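Local coordinates for triosephosphate isomerase (Toxoplasma gondii, PDB 5UPR), which probably catalyses the interconversion of D-glyceraldehyde 3-phosphate and dihydroxyacetone phosphate in glycolysis and gluconeogenesis, as a homodimeric (beta/alpha)8 barrel, at residues Q70-Q75 / K88-K93; I95-L100 / S173-Y178; K122-A127 / V134-G139; D169-I174 / N204-A209. All coordinates share one frame; numbering follows the deposited sequence.

Contact 1 of 4, residues Q70-Q75 / K88-K93; sequences QDSSTQ and KMIKEK
Ser-72 and Ile-90 meet where the long loop after the third strand of the TIM barrel, 65-69, passes the helix it leads to, 87-92. In triosephosphate isomerases this is the loop that reaches into the partner subunit, and here Gln-70 OE1 accepts a hydrogen bond from Gly-83 N of the second subunit. Across the two segments the touch is narrow, burying 73 Å² in all, and the nearest CA pair, Ser-72 and Ile-90, is still 7.9 Å apart. The gap is bridged by the ethyl branch of Ile-90. CG1 stands beside the backbone N (chi1 -72°) and chi2 is extended, which carries the terminal methyl over to the loop. Ile-90 CD1 lies 3.7 Å from Ser-72 OG and 4.1 Å from Ser-72 CB, while Asp-71 O approaches the same methyl, Ile-90 CD1, at 3.9 Å. The loop is given shape by its own bonds: Ser-73 OG accepts from Gln-75 N at 3.0 Å in an ST turn, and Gln-75 NE2, with its partner in the amide plane, donates to Thr-74 OG1 at 2.8 Å. Asp-71 points its CB away from the helix, and its carboxylate forms salt bridges with Lys-123 and Arg-105. Ile-90 also packs on Val-98 and Ile-95. A single methyl set against a hydroxyl and a carbonyl oxygen gives van der Waals contact without direction; the directional bonds of the loop, among them the ST turn, the Asp-71 salt bridges and the bond of Ser-73 to Glu-84, lie outside it.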
loop_
_atom_site.group_PDB
_atom_site.type_symbol
_atom_site.label_atom_id
_atom_site.label_comp_id
_atom_site.label_asym_id
_atom_site.label_seq_id
_atom_site.Cartn_x
_atom_site.Cartn_y
_atom_site.Cartn_z
ATOM N N GLN A 70 7.617 -1.642 1.454
ATOM C CA GLN A 70 7.456 -2.883 0.659
ATOM C C GLN A 70 6.932 -2.681 -0.772
ATOM O O GLN A 70 6.798 -3.696 -1.508
ATOM C CB GLN A 70 6.516 -3.845 1.419
ATOM C CG GLN A 70 7.094 -4.401 2.719
ATOM C CD GLN A 70 6.112 -5.307 3.486
ATOM O OE1 GLN A 70 5.115 -5.829 2.888
ATOM N NE2 GLN A 70 6.392 -5.532 4.789
ATOM N N ASP A 71 6.613 -1.421 -1.147
ATOM C CA ASP A 71 6.079 -1.091 -2.477
ATOM C C ASP A 71 6.127 0.413 -2.545
ATOM O O ASP A 71 6.322 1.092 -1.520
ATOM C CB ASP A 71 4.633 -1.562 -2.614
ATOM C CG ASP A 71 4.031 -1.399 -4.028
ATOM O OD1 ASP A 71 4.734 -1.376 -5.057
ATOM O OD2 ASP A 71 2.778 -1.243 -4.074
ATOM N N SER A 72 5.993 0.925 -3.769
ATOM C CA SER A 72 5.983 2.369 -4.030
ATOM C C SER A 72 5.152 2.616 -5.299
ATOM O O SER A 72 5.216 1.792 -6.202
ATOM C CB SER A 72 7.456 2.717 -4.268
ATOM O OG SER A 72 7.572 4.047 -4.288
ATOM N N SER A 73 4.330 3.670 -5.343
ATOM C CA SER A 73 3.359 3.831 -6.410
ATOM C C SER A 73 4.010 4.133 -7.806
ATOM O O SER A 73 5.119 4.715 -7.918
ATOM C CB SER A 73 2.406 4.954 -6.032
ATOM O OG SER A 73 1.332 5.027 -6.951
ATOM N N THR A 74 3.289 3.733 -8.867
ATOM C CA THR A 74 3.530 4.239 -10.189
ATOM C C THR A 74 3.370 5.766 -10.262
ATOM O O THR A 74 3.894 6.400 -11.155
ATOM C CB THR A 74 2.571 3.660 -11.253
ATOM O OG1 THR A 74 1.213 3.867 -10.850
ATOM C CG2 THR A 74 2.796 2.235 -11.420
ATOM N N GLN A 75 2.586 6.309 -9.343
ATOM C CA GLN A 75 2.277 7.756 -9.315
ATOM C C GLN A 75 3.380 8.404 -8.490
ATOM O O GLN A 75 3.536 8.088 -7.300
ATOM C CB GLN A 75 0.902 8.000 -8.713
ATOM C CG GLN A 75 -0.182 7.141 -9.363
ATOM C CD GLN A 75 -0.257 7.355 -10.856
ATOM O OE1 GLN A 75 -0.695 8.415 -11.282
ATOM N NE2 GLN A 75 0.154 6.381 -11.628
ATOM N N LYS A 88 7.694 10.156 -3.732
ATOM C CA LYS A 88 7.995 11.499 -3.184
ATOM C C LYS A 88 7.586 11.526 -1.723
ATOM O O LYS A 88 8.334 12.044 -0.892
ATOM C CB LYS A 88 7.255 12.546 -3.996
ATOM C CG LYS A 88 7.513 13.985 -3.586
ATOM C CD LYS A 88 6.785 14.899 -4.582
ATOM C CE LYS A 88 6.612 16.271 -4.084
ATOM N NZ LYS A 88 7.791 17.059 -4.373
HETATM N N MSE A 89 6.411 10.975 -1.389
HETATM C CA MSE A 89 5.962 10.916 0.016
HETATM C C MSE A 89 6.929 10.129 0.875
HETATM O O MSE A 89 7.273 10.531 2.023
HETATM C CB MSE A 89 4.559 10.266 0.043
HETATM C CG MSE A 89 4.027 10.198 1.450
HETATM SE SE MSE A 89 2.347 9.236 1.530
HETATM C CE MSE A 89 1.174 10.655 0.853
ATOM N N ILE A 90 7.337 8.963 0.333
ATOM C CA ILE A 90 8.191 8.027 1.065
ATOM C C ILE A 90 9.534 8.743 1.345
ATOM O O ILE A 90 10.017 8.774 2.454
ATOM C CB ILE A 90 8.347 6.704 0.272
ATOM C CG1 ILE A 90 7.018 5.913 0.326
ATOM C CG2 ILE A 90 9.451 5.826 0.838
ATOM C CD1 ILE A 90 6.919 4.836 -0.744
ATOM N N LYS A 91 10.105 9.370 0.323
ATOM C CA LYS A 91 11.374 10.067 0.494
ATOM C C LYS A 91 11.291 11.226 1.501
ATOM O O LYS A 91 12.175 11.408 2.339
ATOM C CB LYS A 91 11.868 10.602 -0.873
ATOM C CG LYS A 91 13.170 11.397 -0.827
ATOM C CD LYS A 91 14.301 10.473 -0.455
ATOM C CE LYS A 91 15.634 11.213 -0.278
ATOM N NZ LYS A 91 16.655 10.162 -0.338
ATOM N N GLU A 92 10.233 12.040 1.402
ATOM C CA GLU A 92 10.050 13.153 2.315
ATOM C C GLU A 92 9.773 12.689 3.764
ATOM O O GLU A 92 9.994 13.447 4.706
ATOM C CB GLU A 92 8.921 14.040 1.824
ATOM C CG GLU A 92 8.741 15.318 2.588
ATOM C CD GLU A 92 8.025 16.467 1.813
ATOM O OE1 GLU A 92 7.383 16.306 0.717
ATOM O OE2 GLU A 92 8.152 17.636 2.346
ATOM N N LYS A 93 9.322 11.466 3.959
ATOM C CA LYS A 93 9.200 10.888 5.294
ATOM C C LYS A 93 10.562 10.275 5.751
ATOM O O LYS A 93 10.620 9.605 6.796
ATOM C CB LYS A 93 8.061 9.850 5.267
ATOM C CG LYS A 93 7.682 9.138 6.551
ATOM C CD LYS A 93 7.307 10.098 7.641
ATOM C CE LYS A 93 6.708 9.382 8.875
ATOM N NZ LYS A 93 6.870 10.248 10.090
#

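Contact 2 of 4, residues I95-L100 / S173-Y178; sequences IPWVVL and SIVIAY
Segments 95-100 and 173-178 carry parallel strands that are not adjacent in the sheet; strand 133-138 runs between them, and the nearest CA atoms, of Trp-97 and Ser-173, are 9.2 Å apart. The indole of Trp-97 makes the link, reaching Val-175. With CG beside the backbone N (chi1 -72°) and chi2 at 88°, its six-membered ring extends past the intervening strand toward that residue. Ring atom CH2 of Trp-97 lies 3.8 Å from Val-175 CG2, and CZ3 of the same ring is almost as near that methyl, at 3.9 Å. The two side chains cross at about a right angle, and the methyl reaches the ring obliquely. The carbonyl of Ser-173 gives a looser contact, its O being 4.4 Å from Trp-97 CZ3. At the other end of the indole, NE1 of Trp-97 is hydrogen-bonded to Gln-66 OE1, which satisfies the buried polar atom and restrains the ring's rotation. Trp-97 also meets Phe-11 edge to face and touches Ile-135 of the middle strand, whereas Ile-176, one residue on from Val-175, packs outward on helix 192-209. Such alternation, with one set of side chains filling the interior and the next facing the helices, is characteristic of the closed parallel barrel of the TIM fold.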
loop_
_atom_site.group_PDB
_atom_site.type_symbol
_atom_site.label_atom_id
_atom_site.label_comp_id
_atom_site.label_asym_id
_atom_site.label_seq_id
_atom_site.Cartn_x
_atom_site.Cartn_y
_atom_site.Cartn_z
ATOM N N ILE A 95 12.411 7.839 4.467
ATOM C CA ILE A 95 12.540 6.425 4.219
ATOM C C ILE A 95 13.467 6.288 3.009
ATOM O O ILE A 95 13.095 6.736 1.923
ATOM C CB ILE A 95 11.157 5.814 3.949
ATOM C CG1 ILE A 95 10.251 5.983 5.178
ATOM C CG2 ILE A 95 11.310 4.334 3.550
ATOM C CD1 ILE A 95 8.769 5.797 4.899
ATOM N N PRO A 96 14.673 5.657 3.187
ATOM C CA PRO A 96 15.619 5.696 2.043
ATOM C C PRO A 96 15.458 4.591 1.007
ATOM O O PRO A 96 15.964 4.781 -0.098
ATOM C CB PRO A 96 16.997 5.619 2.699
ATOM C CG PRO A 96 16.746 5.050 4.074
ATOM C CD PRO A 96 15.323 5.273 4.453
ATOM N N TRP A 97 14.719 3.505 1.308
ATOM C CA TRP A 97 14.637 2.354 0.441
ATOM C C TRP A 97 13.207 1.953 0.146
ATOM O O TRP A 97 12.322 2.128 0.977
ATOM C CB TRP A 97 15.340 1.120 1.051
ATOM C CG TRP A 97 16.810 1.223 1.056
ATOM C CD1 TRP A 97 17.551 1.777 2.025
ATOM C CD2 TRP A 97 17.736 0.734 0.078
ATOM N NE1 TRP A 97 18.872 1.700 1.726
ATOM C CE2 TRP A 97 19.029 1.104 0.515
ATOM C CE3 TRP A 97 17.600 0.070 -1.143
ATOM C CZ2 TRP A 97 20.181 0.824 -0.198
ATOM C CZ3 TRP A 97 18.756 -0.210 -1.888
ATOM C CH2 TRP A 97 20.015 0.152 -1.403
ATOM N N VAL A 98 13.021 1.337 -1.017
ATOM C CA VAL A 98 11.797 0.643 -1.356
ATOM C C VAL A 98 12.090 -0.726 -2.010
ATOM O O VAL A 98 13.072 -0.848 -2.750
ATOM C CB VAL A 98 10.909 1.442 -2.316
ATOM C CG1 VAL A 98 10.377 2.643 -1.555
ATOM C CG2 VAL A 98 11.601 1.858 -3.612
ATOM N N VAL A 99 11.202 -1.689 -1.754
ATOM C CA VAL A 99 11.178 -2.967 -2.454
ATOM C C VAL A 99 10.201 -2.873 -3.597
ATOM O O VAL A 99 9.034 -2.460 -3.389
ATOM C CB VAL A 99 10.740 -4.095 -1.506
ATOM C CG1 VAL A 99 10.713 -5.445 -2.231
ATOM C CG2 VAL A 99 11.655 -4.142 -0.216
ATOM N N LEU A 100 10.648 -3.218 -4.823
ATOM C CA LEU A 100 9.759 -3.153 -6.004
ATOM C C LEU A 100 9.811 -4.421 -6.801
ATOM O O LEU A 100 10.890 -5.063 -6.925
ATOM C CB LEU A 100 10.190 -1.967 -6.868
ATOM C CG LEU A 100 9.789 -0.590 -6.307
ATOM C CD1 LEU A 100 10.232 0.549 -7.221
ATOM C CD2 LEU A 100 8.279 -0.516 -6.133
ATOM N N SER A 173 21.715 3.449 -7.495
ATOM C CA SER A 173 20.883 3.248 -6.301
ATOM C C SER A 173 19.952 2.044 -6.432
ATOM O O SER A 173 18.919 1.989 -5.734
ATOM C CB SER A 173 20.067 4.517 -6.122
ATOM O OG SER A 173 20.902 5.630 -5.916
ATOM N N ILE A 174 20.286 1.095 -7.311
ATOM C CA ILE A 174 19.604 -0.198 -7.434
ATOM C C ILE A 174 20.441 -1.344 -6.846
ATOM O O ILE A 174 21.633 -1.379 -7.019
ATOM C CB ILE A 174 19.289 -0.510 -8.903
ATOM C CG1 ILE A 174 18.144 0.424 -9.384
ATOM C CG2 ILE A 174 18.909 -1.947 -9.147
ATOM C CD1 ILE A 174 17.859 0.310 -10.836
ATOM N N VAL A 175 19.759 -2.214 -6.093
ATOM C CA VAL A 175 20.213 -3.537 -5.658
ATOM C C VAL A 175 19.253 -4.520 -6.302
ATOM O O VAL A 175 18.055 -4.321 -6.265
ATOM C CB VAL A 175 20.142 -3.653 -4.137
ATOM C CG1 VAL A 175 20.260 -5.112 -3.675
ATOM C CG2 VAL A 175 21.247 -2.794 -3.494
ATOM N N ILE A 176 19.746 -5.555 -6.949
ATOM C CA ILE A 176 18.894 -6.542 -7.612
ATOM C C ILE A 176 18.726 -7.749 -6.661
ATOM O O ILE A 176 19.729 -8.288 -6.141
ATOM C CB ILE A 176 19.535 -7.019 -8.924
ATOM C CG1 ILE A 176 19.569 -5.840 -9.906
ATOM C CG2 ILE A 176 18.714 -8.212 -9.545
ATOM C CD1 ILE A 176 20.143 -6.155 -11.259
ATOM N N ALA A 177 17.482 -8.141 -6.402
ATOM C CA ALA A 177 17.200 -9.324 -5.603
ATOM C C ALA A 177 16.722 -10.429 -6.532
ATOM O O ALA A 177 15.691 -10.293 -7.172
ATOM C CB ALA A 177 16.154 -9.055 -4.545
ATOM N N TYR A 178 17.517 -11.486 -6.622
ATOM C CA TYR A 178 17.180 -12.625 -7.457
ATOM C C TYR A 178 16.473 -13.585 -6.533
ATOM O O TYR A 178 17.127 -14.154 -5.632
ATOM C CB TYR A 178 18.413 -13.270 -8.096
ATOM C CG TYR A 178 18.068 -14.604 -8.714
ATOM C CD1 TYR A 178 17.092 -14.694 -9.673
ATOM C CD2 TYR A 178 18.689 -15.774 -8.298
ATOM C CE1 TYR A 178 16.689 -15.931 -10.173
ATOM C CE2 TYR A 178 18.303 -17.014 -8.799
ATOM C CZ TYR A 178 17.299 -17.089 -9.748
ATOM O OH TYR A 178 16.874 -18.277 -10.272
#

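Contact 3 of 4, residues K122-A127 / V134-G139; sequences KKVRAA and VILCIG. With SO4 (sulfate ion), chain F.
The guanidinium of Arg-125 is the flat group here, and a sulfate ion, probably from the crystallisation liquor, sits at its edge with the sulfur in the guanidinium plane. NH1 of Arg-125 donates to sulfate O1 at 2.7 Å (146° at the hydrogen) and NH2 to sulfate O2 at 3.1 Å, a two-pronged grip on the anion. The group is held further by NE bonding to Asn-129 OD1 and NH1 to Ala-164 O. CG is anti to the backbone N (chi1 175°) and the chain, bent at chi2, projects outward from the helix to the sulfate. Toward strand 134-138 the contact is wholly apolar. Val-124 CG2 comes within 4.0 Å of Leu-136 CD1, the two side chains crossing at about a right angle, and the same methyl is 4.3 Å from Val-134 CG1. One helical turn on, Ala-127 CB meets Val-134 CG2 at 3.9 Å. Helix and strand segments run almost antiparallel, at 169°, with axes 9.9 Å apart. Helix 117-129 lies in the crossover between neighbouring parallel strands 97-100 and 133-138, a beta-alpha-beta unit of the TIM barrel, and packs outside them. Val-161 of helix 150-164 touches both Val-124 and Leu-136, and strand 97-100 contributes Leu-100 against Val-124 and Val-98 against Val-134.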
loop_
_atom_site.group_PDB
_atom_site.type_symbol
_atom_site.label_atom_id
_atom_site.label_comp_id
_atom_site.label_asym_id
_atom_site.label_seq_id
_atom_site.Cartn_x
_atom_site.Cartn_y
_atom_site.Cartn_z
ATOM N N LYS A 122 7.984 1.231 -14.375
ATOM C CA LYS A 122 7.484 2.572 -14.099
ATOM C C LYS A 122 7.637 2.940 -12.623
ATOM O O LYS A 122 8.028 4.076 -12.302
ATOM C CB LYS A 122 6.028 2.688 -14.508
ATOM C CG LYS A 122 5.386 4.041 -14.337
ATOM C CD LYS A 122 3.998 4.080 -14.978
ATOM C CE LYS A 122 3.419 5.478 -14.819
ATOM N NZ LYS A 122 3.838 6.451 -15.853
ATOM N N LYS A 123 7.359 1.981 -11.714
ATOM C CA LYS A 123 7.582 2.251 -10.291
ATOM C C LYS A 123 9.069 2.541 -10.015
ATOM O O LYS A 123 9.378 3.447 -9.222
ATOM C CB LYS A 123 7.103 1.113 -9.425
ATOM C CG LYS A 123 5.623 0.875 -9.399
ATOM C CD LYS A 123 5.154 -0.305 -8.546
ATOM C CE LYS A 123 3.679 -0.247 -8.410
ATOM N NZ LYS A 123 3.153 -0.879 -7.207
ATOM N N VAL A 124 9.957 1.766 -10.631
ATOM C CA VAL A 124 11.408 1.921 -10.388
ATOM C C VAL A 124 11.859 3.336 -10.814
ATOM O O VAL A 124 12.532 4.050 -10.047
ATOM C CB VAL A 124 12.269 0.842 -11.069
ATOM C CG1 VAL A 124 13.760 1.138 -10.870
ATOM C CG2 VAL A 124 11.965 -0.559 -10.531
ATOM N N ARG A 125 11.490 3.719 -12.027
ATOM C CA ARG A 125 11.850 5.036 -12.548
ATOM C C ARG A 125 11.358 6.173 -11.631
ATOM O O ARG A 125 12.088 7.134 -11.378
ATOM C CB ARG A 125 11.242 5.255 -13.941
ATOM C CG ARG A 125 11.442 6.617 -14.557
ATOM C CD ARG A 125 12.953 6.912 -14.626
ATOM N NE ARG A 125 13.316 8.258 -15.115
ATOM C CZ ARG A 125 13.617 8.621 -16.356
ATOM N NH1 ARG A 125 13.709 7.740 -17.359
ATOM N NH2 ARG A 125 13.778 9.898 -16.609
ATOM N N ALA A 126 10.106 6.077 -11.192
ATOM C CA ALA A 126 9.513 7.085 -10.329
ATOM C C ALA A 126 10.258 7.193 -8.998
ATOM O O ALA A 126 10.540 8.301 -8.497
ATOM C CB ALA A 126 8.065 6.770 -10.092
ATOM N N ALA A 127 10.613 6.023 -8.442
ATOM C CA ALA A 127 11.339 5.951 -7.175
ATOM C C ALA A 127 12.723 6.596 -7.287
ATOM O O ALA A 127 13.138 7.427 -6.449
ATOM C CB ALA A 127 11.435 4.512 -6.730
ATOM N N VAL A 134 16.400 1.372 -4.416
ATOM C CA VAL A 134 15.417 0.358 -4.804
ATOM C C VAL A 134 16.021 -1.037 -4.706
ATOM O O VAL A 134 17.098 -1.282 -5.262
ATOM C CB VAL A 134 15.011 0.598 -6.270
ATOM C CG1 VAL A 134 14.111 -0.539 -6.765
ATOM C CG2 VAL A 134 14.311 1.966 -6.392
ATOM N N ILE A 135 15.341 -1.930 -4.013
ATOM C CA ILE A 135 15.590 -3.358 -4.098
ATOM C C ILE A 135 14.659 -3.894 -5.199
ATOM O O ILE A 135 13.439 -4.032 -4.973
ATOM C CB ILE A 135 15.342 -4.041 -2.758
ATOM C CG1 ILE A 135 16.241 -3.464 -1.676
ATOM C CG2 ILE A 135 15.577 -5.538 -2.872
ATOM C CD1 ILE A 135 15.815 -3.875 -0.249
ATOM N N LEU A 136 15.216 -4.123 -6.384
ATOM C CA LEU A 136 14.456 -4.600 -7.523
ATOM C C LEU A 136 14.426 -6.130 -7.581
ATOM O O LEU A 136 15.482 -6.740 -7.784
ATOM C CB LEU A 136 15.060 -4.049 -8.826
ATOM C CG LEU A 136 14.605 -4.668 -10.161
ATOM C CD1 LEU A 136 13.091 -4.425 -10.328
ATOM C CD2 LEU A 136 15.363 -4.063 -11.314
ATOM N N CYS A 137 13.236 -6.718 -7.448
ATOM C CA CYS A 137 13.061 -8.167 -7.421
ATOM C C CYS A 137 12.796 -8.740 -8.823
ATOM O O CYS A 137 12.002 -8.216 -9.575
ATOM C CB CYS A 137 11.914 -8.566 -6.452
ATOM S SG CYS A 137 12.127 -7.993 -4.756
ATOM N N ILE A 138 13.480 -9.812 -9.152
ATOM C CA ILE A 138 13.268 -10.570 -10.430
ATOM C C ILE A 138 13.351 -12.048 -10.101
ATOM O O ILE A 138 13.846 -12.419 -9.048
ATOM C CB ILE A 138 14.367 -10.223 -11.507
ATOM C CG1 ILE A 138 15.770 -10.546 -11.044
ATOM C CG2 ILE A 138 14.340 -8.777 -11.900
ATOM C CD1 ILE A 138 16.865 -10.305 -12.026
ATOM N N GLY A 139 12.910 -12.905 -11.002
ATOM C CA GLY A 139 12.975 -14.338 -10.759
ATOM C C GLY A 139 12.068 -15.126 -11.678
ATOM O O GLY A 139 11.066 -14.616 -12.086
HETATM S S SO4 F . 14.255 9.338 -20.323
HETATM O O1 SO4 F . 15.242 8.765 -19.379
HETATM O O2 SO4 F . 13.638 10.518 -19.679
HETATM O O3 SO4 F . 15.021 9.774 -21.515
HETATM O O4 SO4 F . 13.233 8.337 -20.727
#

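Contact 4 of 4, residues D169-I174 / N204-A209; sequences DAWKSI and NWLAQA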
loop_
_atom_site.group_PDB
_atom_site.type_symbol
_atom_site.label_atom_id
_atom_site.label_comp_id
_atom_site.label_asym_id
_atom_site.label_seq_id
_atom_site.Cartn_x
_atom_site.Cartn_y
_atom_site.Cartn_z
ATOM N N ASP A 169 23.652 6.212 -14.927
ATOM C CA ASP A 169 23.938 6.796 -13.609
ATOM C C ASP A 169 22.829 6.472 -12.577
ATOM O O ASP A 169 23.133 6.347 -11.386
ATOM C CB ASP A 169 24.050 8.338 -13.685
ATOM C CG ASP A 169 24.474 8.968 -12.324
ATOM O OD1 ASP A 169 25.571 8.561 -11.828
ATOM O OD2 ASP A 169 23.702 9.795 -11.726
ATOM N N ALA A 170 21.569 6.356 -13.029
ATOM C CA ALA A 170 20.470 6.125 -12.110
ATOM C C ALA A 170 20.583 4.760 -11.386
ATOM O O ALA A 170 20.115 4.601 -10.234
ATOM C CB ALA A 170 19.131 6.267 -12.855
ATOM N N TRP A 171 21.216 3.803 -12.086
ATOM C CA TRP A 171 21.379 2.462 -11.591
ATOM C C TRP A 171 22.300 2.357 -10.362
ATOM O O TRP A 171 22.326 1.277 -9.716
ATOM C CB TRP A 171 21.889 1.518 -12.705
ATOM C CG TRP A 171 20.810 1.196 -13.687
ATOM C CD1 TRP A 171 20.279 2.037 -14.585
ATOM C CD2 TRP A 171 20.147 -0.051 -13.845
ATOM N NE1 TRP A 171 19.313 1.387 -15.301
ATOM C CE2 TRP A 171 19.212 0.105 -14.869
ATOM C CE3 TRP A 171 20.241 -1.275 -13.200
ATOM C CZ2 TRP A 171 18.369 -0.912 -15.294
ATOM C CZ3 TRP A 171 19.444 -2.329 -13.638
ATOM C CH2 TRP A 171 18.475 -2.127 -14.640
ATOM N N LYS A 172 23.027 3.445 -10.013
ATOM C CA LYS A 172 23.780 3.486 -8.759
ATOM C C LYS A 172 22.999 3.128 -7.511
ATOM O O LYS A 172 23.550 2.535 -6.567
ATOM C CB LYS A 172 24.473 4.821 -8.562
ATOM C CG LYS A 172 23.573 6.007 -8.245
ATOM C CD LYS A 172 24.362 7.314 -8.573
ATOM C CE LYS A 172 24.017 8.600 -7.852
ATOM N NZ LYS A 172 22.578 8.749 -7.954
ATOM N N SER A 173 21.715 3.449 -7.495
ATOM C CA SER A 173 20.883 3.248 -6.301
ATOM C C SER A 173 19.952 2.044 -6.432
ATOM O O SER A 173 18.919 1.989 -5.734
ATOM C CB SER A 173 20.067 4.517 -6.122
ATOM O OG SER A 173 20.902 5.630 -5.916
ATOM N N ILE A 174 20.286 1.095 -7.311
ATOM C CA ILE A 174 19.604 -0.198 -7.434
ATOM C C ILE A 174 20.441 -1.344 -6.846
ATOM O O ILE A 174 21.633 -1.379 -7.019
ATOM C CB ILE A 174 19.289 -0.510 -8.903
ATOM C CG1 ILE A 174 18.144 0.424 -9.384
ATOM C CG2 ILE A 174 18.909 -1.947 -9.147
ATOM C CD1 ILE A 174 17.859 0.310 -10.836
ATOM N N ASN A 204 26.318 -10.300 -16.018
ATOM C CA ASN A 204 26.695 -10.232 -17.439
ATOM C C ASN A 204 25.616 -9.446 -18.168
ATOM O O ASN A 204 25.954 -8.711 -19.090
ATOM C CB ASN A 204 26.872 -11.595 -18.134
ATOM C CG ASN A 204 28.054 -12.405 -17.618
ATOM O OD1 ASN A 204 28.992 -11.869 -17.017
ATOM N ND2 ASN A 204 27.988 -13.736 -17.828
ATOM N N TRP A 205 24.346 -9.565 -17.767
ATOM C CA TRP A 205 23.303 -8.759 -18.370
ATOM C C TRP A 205 23.573 -7.273 -18.114
ATOM O O TRP A 205 23.472 -6.471 -19.058
ATOM C CB TRP A 205 21.869 -9.156 -17.887
ATOM C CG TRP A 205 20.802 -8.335 -18.579
ATOM C CD1 TRP A 205 20.152 -8.635 -19.763
ATOM C CD2 TRP A 205 20.334 -7.041 -18.189
ATOM N NE1 TRP A 205 19.328 -7.593 -20.112
ATOM C CE2 TRP A 205 19.384 -6.624 -19.145
ATOM C CE3 TRP A 205 20.605 -6.205 -17.086
ATOM C CZ2 TRP A 205 18.792 -5.361 -19.090
ATOM C CZ3 TRP A 205 19.957 -4.937 -17.030
ATOM C CH2 TRP A 205 19.049 -4.575 -17.993
ATOM N N LEU A 206 23.886 -6.887 -16.840
ATOM C CA LEU A 206 24.171 -5.492 -16.522
ATOM C C LEU A 206 25.301 -4.963 -17.412
ATOM O O LEU A 206 25.234 -3.843 -17.894
ATOM C CB LEU A 206 24.504 -5.297 -15.063
ATOM C CG LEU A 206 23.387 -5.557 -14.061
ATOM C CD1 LEU A 206 23.955 -5.682 -12.639
ATOM C CD2 LEU A 206 22.390 -4.447 -14.148
ATOM N N ALA A 207 26.340 -5.757 -17.583
ATOM C CA ALA A 207 27.513 -5.343 -18.324
ATOM C C ALA A 207 27.224 -5.053 -19.795
ATOM O O ALA A 207 27.779 -4.156 -20.321
ATOM C CB ALA A 207 28.669 -6.382 -18.211
ATOM N N GLN A 208 26.408 -5.893 -20.425
ATOM C CA GLN A 208 26.057 -5.785 -21.880
ATOM C C GLN A 208 24.979 -4.729 -22.112
ATOM O O GLN A 208 25.071 -4.018 -23.068
ATOM C CB GLN A 208 25.621 -7.164 -22.443
ATOM C CG GLN A 208 24.602 -7.279 -23.608
ATOM C CD GLN A 208 25.218 -7.440 -24.944
ATOM O OE1 GLN A 208 26.154 -8.263 -25.104
ATOM N NE2 GLN A 208 24.693 -6.725 -25.946
ATOM N N ALA A 209 23.944 -4.674 -21.258
ATOM C CA ALA A 209 22.790 -3.799 -21.491
ATOM C C ALA A 209 22.957 -2.396 -20.891
ATOM O O ALA A 209 22.410 -1.448 -21.429
ATOM C CB ALA A 209 21.512 -4.390 -20.885
#
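Trp-171 makes the close part of this contact, bringing CZ3 and CH2 of its six-membered ring against Leu-206 and Trp-205 of helix 192-209, which approach it obliquely. CZ3 of Trp-171 is 3.7 Å from Leu-206 CD2, and CE3 of that ring is 3.9 Å from the same methyl. Beside this, CH2 of Trp-171 lies 4.0 Å from Trp-205 CZ3, at the edge of the Trp-205 ring and near its plane; the two tryptophan side chains cross at about a right angle. The indole of Trp-205 reaches this place because CG is anti to the backbone N (chi1 -178°), which swings the ring along the helix flank. Each ring is also covered on one face by a residue of its own segment: Ile-174 CD1 stands 3.7 Å above the Trp-171 plane, and Ala-209 CB 3.4 Å above that of Trp-205, both displaced toward the rim. Trp-171 further packs on Val-161 and Val-214, so it touches three helices, 150-164, 192-209 and 212-217. The outer side is looser. Trp-205 is only partly buried, and Asp-169, Lys-172, Asn-204 and Gln-208, all exposed, do not join the contact; the backbones stay apart, with 9.8 Å between the CA atoms of Trp-171 and Leu-206. The buried NE1 of Trp-171 is engaged in a hydrogen bond with Val-165 O, and the atoms that meet the helix are all ring carbons. The join between the 3-10 turn and helix 192-209 therefore rests on dispersion and the exclusion of water.

How the contacts relate
From the N terminus, contact 1 closes the loop between strand 65-69 and helix 87-92, and the chain then enters strand 97-100, where contact 2 opens. Contact 2 closes only at strand 174-178, and contact 3, joining helix 117-129 to strand 133-138, is nested within that span. Strand 133-138 lies between the two strands of contact 2, with Val-98 O near Ile-135 N and Ala-177 N near Leu-136 O as probable hydrogen bonds. Contact 4 begins in the turn at 169, shares Ser-173 and Ile-174 with contact 2, and reaches forward to helix 192-209. The Asp-71 to Lys-123 salt bridge ties contact 1 to contact 3; contacts 1 and 4 do not touch.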